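Local coordinates for mannosephosphate isomerase, putative (Archaeoglobus fulgidus, PDB 1ZX5), which probably interconverts D-mannose 6-phosphate and D-fructose 6-phosphate as a zinc-dependent type 1 mannose-6-phosphate isomerase of the cupin class, at residues Trp121-Lys126 / Asp166-Arg171; Ala129-Lys134 / Asn158-Thr163. All blocks are in the same frame, centred on the assembly; numbering follows the deposited sequence.

Contact 1: residues Trp121-Lys126 / Asp166-Arg171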
ATOM      1  N   TRP A 121       5.222   2.477  -2.803  1.00 29.44           N
ATOM      2  CA  TRP A 121       5.381   2.987  -1.444  1.00 29.29           C
ATOM      3  C   TRP A 121       5.397   4.497  -1.497  1.00 28.45           C
ATOM      4  O   TRP A 121       6.029   5.074  -2.372  1.00 28.23           O
ATOM      5  CB  TRP A 121       6.732   2.542  -0.880  1.00 30.66           C
ATOM      6  CG  TRP A 121       6.842   1.107  -0.456  1.00 32.01           C
ATOM      7  CD1 TRP A 121       6.000   0.075  -0.768  1.00 33.57           C
ATOM      8  CD2 TRP A 121       7.888   0.546   0.347  1.00 34.77           C
ATOM      9  NE1 TRP A 121       6.441  -1.090  -0.186  1.00 35.48           N
ATOM     10  CE2 TRP A 121       7.600  -0.828   0.506  1.00 35.97           C
ATOM     11  CE3 TRP A 121       9.048   1.075   0.949  1.00 35.14           C
ATOM     12  CZ2 TRP A 121       8.436  -1.691   1.243  1.00 35.69           C
ATOM     13  CZ3 TRP A 121       9.880   0.215   1.688  1.00 34.53           C
ATOM     14  CH2 TRP A 121       9.568  -1.148   1.827  1.00 34.01           C
ATOM     15  N   LEU A 122       4.682   5.123  -0.568  1.00 27.67           N
ATOM     16  CA  LEU A 122       4.766   6.555  -0.326  1.00 26.54           C
ATOM     17  C   LEU A 122       5.136   6.741   1.141  1.00 26.96           C
ATOM     18  O   LEU A 122       4.404   6.345   2.048  1.00 27.25           O
ATOM     19  CB  LEU A 122       3.448   7.268  -0.646  1.00 26.22           C
ATOM     20  CG  LEU A 122       3.455   8.796  -0.446  1.00 25.79           C
ATOM     21  CD1 LEU A 122       4.277   9.532  -1.532  1.00 22.13           C
ATOM     22  CD2 LEU A 122       2.023   9.339  -0.371  1.00 24.85           C
ATOM     23  N   VAL A 123       6.290   7.346   1.350  1.00 26.76           N
ATOM     24  CA  VAL A 123       6.893   7.490   2.663  1.00 26.49           C
ATOM     25  C   VAL A 123       6.433   8.826   3.264  1.00 26.26           C
ATOM     26  O   VAL A 123       6.213   9.787   2.535  1.00 25.74           O
ATOM     27  CB  VAL A 123       8.438   7.416   2.478  1.00 27.36           C
ATOM     28  CG1 VAL A 123       9.193   8.036   3.622  1.00 28.34           C
ATOM     29  CG2 VAL A 123       8.890   5.966   2.188  1.00 25.17           C
ATOM     30  N   PHE A 124       6.282   8.887   4.585  1.00 25.62           N
ATOM     31  CA  PHE A 124       5.777  10.095   5.237  1.00 25.15           C
ATOM     32  C   PHE A 124       6.783  10.814   6.111  1.00 25.19           C
ATOM     33  O   PHE A 124       6.499  11.893   6.600  1.00 26.01           O
ATOM     34  CB  PHE A 124       4.508   9.789   6.052  1.00 24.91           C
ATOM     35  CG  PHE A 124       3.342   9.381   5.203  1.00 23.81           C
ATOM     36  CD1 PHE A 124       2.804  10.264   4.262  1.00 24.50           C
ATOM     37  CD2 PHE A 124       2.810   8.111   5.308  1.00 23.36           C
ATOM     38  CE1 PHE A 124       1.742   9.888   3.446  1.00 23.94           C
ATOM     39  CE2 PHE A 124       1.733   7.727   4.515  1.00 25.25           C
ATOM     40  CZ  PHE A 124       1.195   8.622   3.582  1.00 24.51           C
ATOM     41  N   ASN A 125       7.957  10.229   6.313  1.00 24.74           N
ATOM     42  CA  ASN A 125       8.883  10.780   7.290  1.00 24.37           C
ATOM     43  C   ASN A 125      10.323  10.584   6.843  1.00 24.52           C
ATOM     44  O   ASN A 125      10.573  10.129   5.728  1.00 24.32           O
ATOM     45  CB  ASN A 125       8.625  10.165   8.686  1.00 23.69           C
ATOM     46  CG  ASN A 125       9.080   8.707   8.788  1.00 23.53           C
ATOM     47  OD1 ASN A 125       9.035   7.952   7.811  1.00 21.88           O
ATOM     48  ND2 ASN A 125       9.531   8.313   9.975  1.00 22.38           N
ATOM     49  N   LYS A 126      11.259  10.926   7.720  1.00 25.15           N
ATOM     50  CA  LYS A 126      12.666  10.669   7.474  1.00 26.36           C
ATOM     51  C   LYS A 126      13.089   9.405   8.216  1.00 26.35           C
ATOM     52  O   LYS A 126      13.232   9.384   9.443  1.00 26.48           O
ATOM     53  CB  LYS A 126      13.518  11.901   7.810  1.00 26.15           C
ATOM     54  CG  LYS A 126      12.873  13.189   7.231  1.00 30.35           C
ATOM     55  CD  LYS A 126      13.840  14.325   6.865  1.00 34.30           C
ATOM     56  CE  LYS A 126      14.264  15.117   8.070  1.00 37.35           C
ATOM     57  NZ  LYS A 126      15.432  16.007   7.732  1.00 40.40           N
ATOM     58  N   ASP A 166       8.883  10.795  -0.599  1.00 24.05           N
ATOM     59  CA  ASP A 166       9.674   9.918  -1.455  1.00 24.50           C
ATOM     60  C   ASP A 166       8.824   8.706  -1.766  1.00 24.96           C
ATOM     61  O   ASP A 166       7.992   8.295  -0.931  1.00 25.26           O
ATOM     62  CB  ASP A 166      10.951   9.442  -0.753  1.00 24.30           C
ATOM     63  CG  ASP A 166      12.016  10.501  -0.703  1.00 24.18           C
ATOM     64  OD1 ASP A 166      11.870  11.552  -1.376  1.00 25.12           O
ATOM     65  OD2 ASP A 166      13.003  10.292   0.023  1.00 24.47           O
ATOM     66  N   THR A 167       9.028   8.143  -2.958  1.00 24.83           N
ATOM     67  CA  THR A 167       8.329   6.941  -3.370  1.00 24.64           C
ATOM     68  C   THR A 167       9.295   5.845  -3.799  1.00 25.51           C
ATOM     69  O   THR A 167      10.441   6.107  -4.188  1.00 25.64           O
ATOM     70  CB  THR A 167       7.312   7.191  -4.533  1.00 24.96           C
ATOM     71  OG1 THR A 167       8.007   7.604  -5.709  1.00 24.39           O
ATOM     72  CG2 THR A 167       6.261   8.234  -4.171  1.00 23.21           C
ATOM     73  N   PHE A 168       8.806   4.610  -3.713  1.00 26.08           N
ATOM     74  CA  PHE A 168       9.522   3.431  -4.156  1.00 26.92           C
ATOM     75  C   PHE A 168       8.553   2.544  -4.907  1.00 27.25           C
ATOM     76  O   PHE A 168       7.345   2.578  -4.652  1.00 27.42           O
ATOM     77  CB  PHE A 168      10.118   2.671  -2.951  1.00 26.89           C
ATOM     78  CG  PHE A 168      11.132   3.471  -2.200  1.00 27.06           C
ATOM     79  CD1 PHE A 168      12.468   3.454  -2.587  1.00 26.89           C
ATOM     80  CD2 PHE A 168      10.748   4.282  -1.141  1.00 26.91           C
ATOM     81  CE1 PHE A 168      13.418   4.223  -1.919  1.00 27.29           C
ATOM     82  CE2 PHE A 168      11.692   5.055  -0.466  1.00 28.17           C
ATOM     83  CZ  PHE A 168      13.029   5.025  -0.858  1.00 27.23           C
ATOM     84  N   VAL A 169       9.085   1.769  -5.844  1.00 27.34           N
ATOM     85  CA  VAL A 169       8.318   0.712  -6.481  1.00 27.46           C
ATOM     86  C   VAL A 169       9.089  -0.575  -6.249  1.00 27.63           C
ATOM     87  O   VAL A 169      10.230  -0.712  -6.690  1.00 27.14           O
ATOM     88  CB  VAL A 169       8.078   0.954  -8.006  1.00 27.97           C
ATOM     89  CG1 VAL A 169       7.370  -0.266  -8.642  1.00 27.25           C
ATOM     90  CG2 VAL A 169       7.255   2.241  -8.238  1.00 26.93           C
ATOM     91  N   ILE A 170       8.465  -1.494  -5.512  1.00 27.73           N
ATOM     92  CA  ILE A 170       9.091  -2.757  -5.141  1.00 27.57           C
ATOM     93  C   ILE A 170       8.503  -3.857  -6.007  1.00 27.62           C
ATOM     94  O   ILE A 170       7.349  -4.272  -5.826  1.00 26.80           O
ATOM     95  CB  ILE A 170       8.907  -3.083  -3.618  1.00 27.77           C
ATOM     96  CG1 ILE A 170       9.292  -1.877  -2.739  1.00 27.49           C
ATOM     97  CG2 ILE A 170       9.693  -4.342  -3.238  1.00 27.42           C
ATOM     98  CD1 ILE A 170      10.755  -1.458  -2.825  1.00 28.47           C
ATOM     99  N   ARG A 171       9.311  -4.306  -6.960  1.00 27.97           N
ATOM    100  CA  ARG A 171       8.919  -5.339  -7.915  1.00 28.94           C
ATOM    101  C   ARG A 171       9.216  -6.752  -7.386  1.00 28.35           C
ATOM    102  O   ARG A 171      10.068  -6.930  -6.506  1.00 28.03           O
ATOM    103  CB  ARG A 171       9.603  -5.081  -9.265  1.00 28.75           C
ATOM    104  CG  ARG A 171       9.100  -3.790  -9.905  1.00 30.50           C
ATOM    105  CD  ARG A 171       9.689  -3.485 -11.287  1.00 32.30           C
ATOM    106  NE  ARG A 171       9.155  -2.201 -11.765  1.00 38.93           N
ATOM    107  CZ  ARG A 171       9.725  -1.016 -11.537  1.00 41.48           C
ATOM    108  NH1 ARG A 171      10.868  -0.937 -10.855  1.00 42.05           N
ATOM    109  NH2 ARG A 171       9.149   0.099 -11.988  1.00 42.34           N
TER

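Contact 2: residues Ala129-Lys134 / Asn158-Thr163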
ATOM      1  N   ALA A 129      14.669   3.281   4.105  1.00 28.05           N
ATOM      2  CA  ALA A 129      14.120   2.257   3.239  1.00 28.11           C
ATOM      3  C   ALA A 129      15.281   1.460   2.639  1.00 28.12           C
ATOM      4  O   ALA A 129      16.327   2.021   2.304  1.00 27.79           O
ATOM      5  CB  ALA A 129      13.272   2.888   2.142  1.00 28.05           C
ATOM      6  N   TYR A 130      15.097   0.149   2.529  1.00 28.10           N
ATOM      7  CA  TYR A 130      16.120  -0.741   1.968  1.00 28.01           C
ATOM      8  C   TYR A 130      15.497  -1.507   0.823  1.00 27.83           C
ATOM      9  O   TYR A 130      14.450  -2.110   1.007  1.00 28.38           O
ATOM     10  CB  TYR A 130      16.620  -1.723   3.029  1.00 27.65           C
ATOM     11  CG  TYR A 130      17.180  -1.061   4.265  1.00 27.84           C
ATOM     12  CD1 TYR A 130      18.549  -0.810   4.385  1.00 27.65           C
ATOM     13  CD2 TYR A 130      16.342  -0.692   5.328  1.00 27.70           C
ATOM     14  CE1 TYR A 130      19.075  -0.209   5.526  1.00 27.54           C
ATOM     15  CE2 TYR A 130      16.856  -0.078   6.474  1.00 26.63           C
ATOM     16  CZ  TYR A 130      18.221   0.156   6.564  1.00 27.86           C
ATOM     17  OH  TYR A 130      18.746   0.759   7.692  1.00 28.98           O
ATOM     18  N   ALA A 131      16.125  -1.491  -0.348  1.00 27.80           N
ATOM     19  CA  ALA A 131      15.543  -2.138  -1.525  1.00 27.93           C
ATOM     20  C   ALA A 131      16.583  -2.491  -2.586  1.00 28.08           C
ATOM     21  O   ALA A 131      17.274  -1.604  -3.108  1.00 28.22           O
ATOM     22  CB  ALA A 131      14.417  -1.254  -2.131  1.00 27.76           C
ATOM     23  N   GLY A 132      16.679  -3.787  -2.898  1.00 28.21           N
ATOM     24  CA  GLY A 132      17.584  -4.317  -3.918  1.00 28.61           C
ATOM     25  C   GLY A 132      18.995  -4.508  -3.387  1.00 29.40           C
ATOM     26  O   GLY A 132      19.467  -3.702  -2.581  1.00 29.49           O
ATOM     27  N   PHE A 133      19.669  -5.575  -3.814  1.00 29.66           N
ATOM     28  CA  PHE A 133      21.064  -5.777  -3.420  1.00 30.42           C
ATOM     29  C   PHE A 133      21.926  -4.680  -4.019  1.00 31.37           C
ATOM     30  O   PHE A 133      21.727  -4.280  -5.171  1.00 31.34           O
ATOM     31  CB  PHE A 133      21.580  -7.156  -3.836  1.00 29.36           C
ATOM     32  CG  PHE A 133      21.039  -8.277  -3.004  1.00 28.97           C
ATOM     33  CD1 PHE A 133      21.301  -8.338  -1.635  1.00 28.16           C
ATOM     34  CD2 PHE A 133      20.248  -9.272  -3.581  1.00 27.66           C
ATOM     35  CE1 PHE A 133      20.782  -9.381  -0.860  1.00 27.93           C
ATOM     36  CE2 PHE A 133      19.723 -10.308  -2.813  1.00 26.52           C
ATOM     37  CZ  PHE A 133      19.992 -10.363  -1.453  1.00 27.29           C
ATOM     38  N   LYS A 134      22.868  -4.173  -3.229  1.00 32.79           N
ATOM     39  CA  LYS A 134      23.781  -3.149  -3.733  1.00 34.51           C
ATOM     40  C   LYS A 134      24.940  -3.743  -4.547  1.00 34.90           C
ATOM     41  O   LYS A 134      25.566  -3.042  -5.331  1.00 35.25           O
ATOM     42  CB  LYS A 134      24.256  -2.205  -2.617  1.00 35.01           C
ATOM     43  CG  LYS A 134      25.112  -2.839  -1.542  1.00 37.39           C
ATOM     44  CD  LYS A 134      25.157  -1.935  -0.329  1.00 41.55           C
ATOM     45  CE  LYS A 134      26.202  -2.419   0.665  1.00 44.75           C
ATOM     46  NZ  LYS A 134      26.049  -1.688   1.963  1.00 47.54           N
ATOM     47  N   ASN A 158      20.559  -1.604  -0.994  1.00 27.67           N
ATOM     48  CA  ASN A 158      20.573  -0.146  -1.172  1.00 28.55           C
ATOM     49  C   ASN A 158      19.836   0.479   0.005  1.00 28.71           C
ATOM     50  O   ASN A 158      18.718   0.071   0.325  1.00 28.51           O
ATOM     51  CB  ASN A 158      19.904   0.295  -2.476  1.00 28.27           C
ATOM     52  CG  ASN A 158      20.530  -0.334  -3.713  1.00 30.08           C
ATOM     53  OD1 ASN A 158      19.825  -0.937  -4.537  1.00 32.60           O
ATOM     54  ND2 ASN A 158      21.846  -0.191  -3.860  1.00 28.99           N
ATOM     55  N   THR A 159      20.489   1.433   0.658  1.00 29.23           N
ATOM     56  CA  THR A 159      19.938   2.134   1.807  1.00 29.84           C
ATOM     57  C   THR A 159      19.510   3.534   1.380  1.00 29.81           C
ATOM     58  O   THR A 159      20.276   4.263   0.767  1.00 29.64           O
ATOM     59  CB  THR A 159      20.965   2.204   2.952  1.00 30.02           C
ATOM     60  OG1 THR A 159      21.367   0.873   3.277  1.00 31.67           O
ATOM     61  CG2 THR A 159      20.374   2.882   4.213  1.00 30.55           C
ATOM     62  N   PHE A 160      18.269   3.886   1.687  1.00 29.60           N
ATOM     63  CA  PHE A 160      17.745   5.182   1.319  1.00 29.58           C
ATOM     64  C   PHE A 160      17.339   5.925   2.561  1.00 29.62           C
ATOM     65  O   PHE A 160      16.473   5.472   3.308  1.00 30.01           O
ATOM     66  CB  PHE A 160      16.544   5.023   0.400  1.00 29.56           C
ATOM     67  CG  PHE A 160      16.857   4.293  -0.867  1.00 30.57           C
ATOM     68  CD1 PHE A 160      17.354   4.986  -1.977  1.00 30.58           C
ATOM     69  CD2 PHE A 160      16.667   2.915  -0.957  1.00 28.86           C
ATOM     70  CE1 PHE A 160      17.643   4.310  -3.158  1.00 30.73           C
ATOM     71  CE2 PHE A 160      16.952   2.237  -2.128  1.00 29.70           C
ATOM     72  CZ  PHE A 160      17.442   2.936  -3.234  1.00 29.92           C
ATOM     73  N   GLU A 161      17.984   7.059   2.794  1.00 29.68           N
ATOM     74  CA  GLU A 161      17.554   7.972   3.841  1.00 29.87           C
ATOM     75  C   GLU A 161      16.478   8.836   3.231  1.00 28.56           C
ATOM     76  O   GLU A 161      16.748   9.626   2.344  1.00 28.65           O
ATOM     77  CB  GLU A 161      18.739   8.794   4.367  1.00 30.56           C
ATOM     78  CG  GLU A 161      19.424   8.063   5.517  1.00 35.41           C
ATOM     79  CD  GLU A 161      20.918   8.235   5.557  1.00 42.11           C
ATOM     80  OE1 GLU A 161      21.404   9.399   5.568  1.00 44.52           O
ATOM     81  OE2 GLU A 161      21.614   7.191   5.611  1.00 45.72           O
ATOM     82  N   THR A 162      15.248   8.653   3.692  1.00 27.19           N
ATOM     83  CA  THR A 162      14.097   9.266   3.047  1.00 25.65           C
ATOM     84  C   THR A 162      13.805  10.676   3.548  1.00 25.49           C
ATOM     85  O   THR A 162      14.301  11.096   4.598  1.00 25.34           O
ATOM     86  CB  THR A 162      12.842   8.383   3.208  1.00 25.33           C
ATOM     87  OG1 THR A 162      12.441   8.350   4.586  1.00 24.59           O
ATOM     88  CG2 THR A 162      13.115   6.954   2.725  1.00 23.84           C
ATOM     89  N   THR A 163      13.026  11.408   2.754  1.00 25.01           N
ATOM     90  CA  THR A 163      12.324  12.611   3.194  1.00 24.29           C
ATOM     91  C   THR A 163      10.857  12.349   2.883  1.00 24.16           C
ATOM     92  O   THR A 163      10.562  11.485   2.049  1.00 23.84           O
ATOM     93  CB  THR A 163      12.810  13.894   2.458  1.00 24.36           C
ATOM     94  OG1 THR A 163      12.688  13.711   1.042  1.00 23.75           O
ATOM     95  CG2 THR A 163      14.270  14.225   2.817  1.00 22.80           C
TER
HETATM   96  O   HOH W   1      24.561   1.215   2.018  1.00 68.25           O

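Contact 1: residues Trp121-Lys126 / Asp166-Arg171
Trp121 and Phe168 form a hydrogen-bonded antiparallel pair in a cupin-type beta sheet, where strand 119-123 lies between strands 181-188 and 167-170; the far edge of strand 167-170 bonds to the backbone at Gly220 and Val218. Trp121 N gives a bond to Phe168 O (2.8 Å), Phe168 N returns one to Trp121 O, and Val123 N continues the ladder to Asp166 O (3.0 Å). On the face bearing Trp121, the CG1 branch of Ile170 sits over the indole, 4.0 Å from the centroid of the five-membered ring and 18° off its normal, a CH-pi contact. Ile170 CG1 lies anti to its carbonyl carbon (chi1 -49°), which directs this branch rather than CG2 onto the ring. Phe168 takes the methyl CG2 of Val123 at its ring edge, with 4.0 Å from that carbon to Phe168 CE2. Beyond this shell His176 meets the indole with its ring plane steeply inclined, and Lys222 forms a salt bridge with Asp166 OD1. Thr167 OG1 is within hydrogen-bonding reach of the carbonyls of Lys221 and Met224, which must share its one proton. On the face opposite Trp121, methyl Thr167 CG2 rests 3.5 Å from Leu122 CD1.

Contact 2: residues Ala129-Lys134 / Asn158-Thr163
Ala129 and Phe160 exchange two backbone hydrogen bonds, Ala129 N to Phe160 O (2.9 Å) and Phe160 N to Ala129 O (2.8 Å), in an antiparallel three-stranded sheet with strand 128-131 at its centre. Asn158 extends the ladder at both backbone polar atoms: its O accepts from Ala131 N, and its N donates to Gly132 O (2.8 Å). The same Asn158 O receives a CA-H...O contact from Tyr130 CA at 3.2 Å. The side chain of Asn158, buried at the corner where the chain turns at Gly132, fits between the carbonyls of Ala131 and Gly132 and the aliphatic start of Lys134. Exchanging Asn158 for an alanine removes the amide and is likely to leave a gap beside Lys134 CB, with the carbonyls of Ala131 and Gly132 lacking their polar neighbour. On the face opposite Ala129 and Phe160, Tyr130 and Thr159 lie side by side, with Thr159 CG2 3.6 Å from Tyr130 CE1. With chi1 at -57°, Thr159 CG2 is anti to the backbone N and OG1 beside it, setting both branches against the ring. The phenol oxygen bonds to Glu179 OE1 and the ring makes a cation-pi contact with Lys154 of the fructofuranose pocket. Lys134 NZ donates to Thr155 O and to a water 3.3 Å away, which has a weak link to Thr159 OG1. Backbone bonding therefore carries the pairing, while Tyr130 and Lys134 tie it to neighbouring chain.

Overall arrangement
Both contacts pair antiparallel strands, but in different sheets: contact 1 joins two neighbouring strands of the larger sheet, its centre about 10 Å from the centre of the chain, whereas the centre of contact 2 lies about 18 Å out, still largely buried but with Lys134 and Thr159 exposed. The elements follow one another in the chain, 119-123 leading to 128-131 and 157-161 to 167-170, so the loop between the segments of contact 1 contains contact 2. The sheets meet through the edge-to-face rings of Phe160 and Phe168 and a probable hydrogen bond between Thr162 OG1 and Asn125 O. Contact 1 adds a CH-pi contact to its backbone ladder; contact 2 adds a buried amide and an exposed lysine weakly water-linked to Thr159.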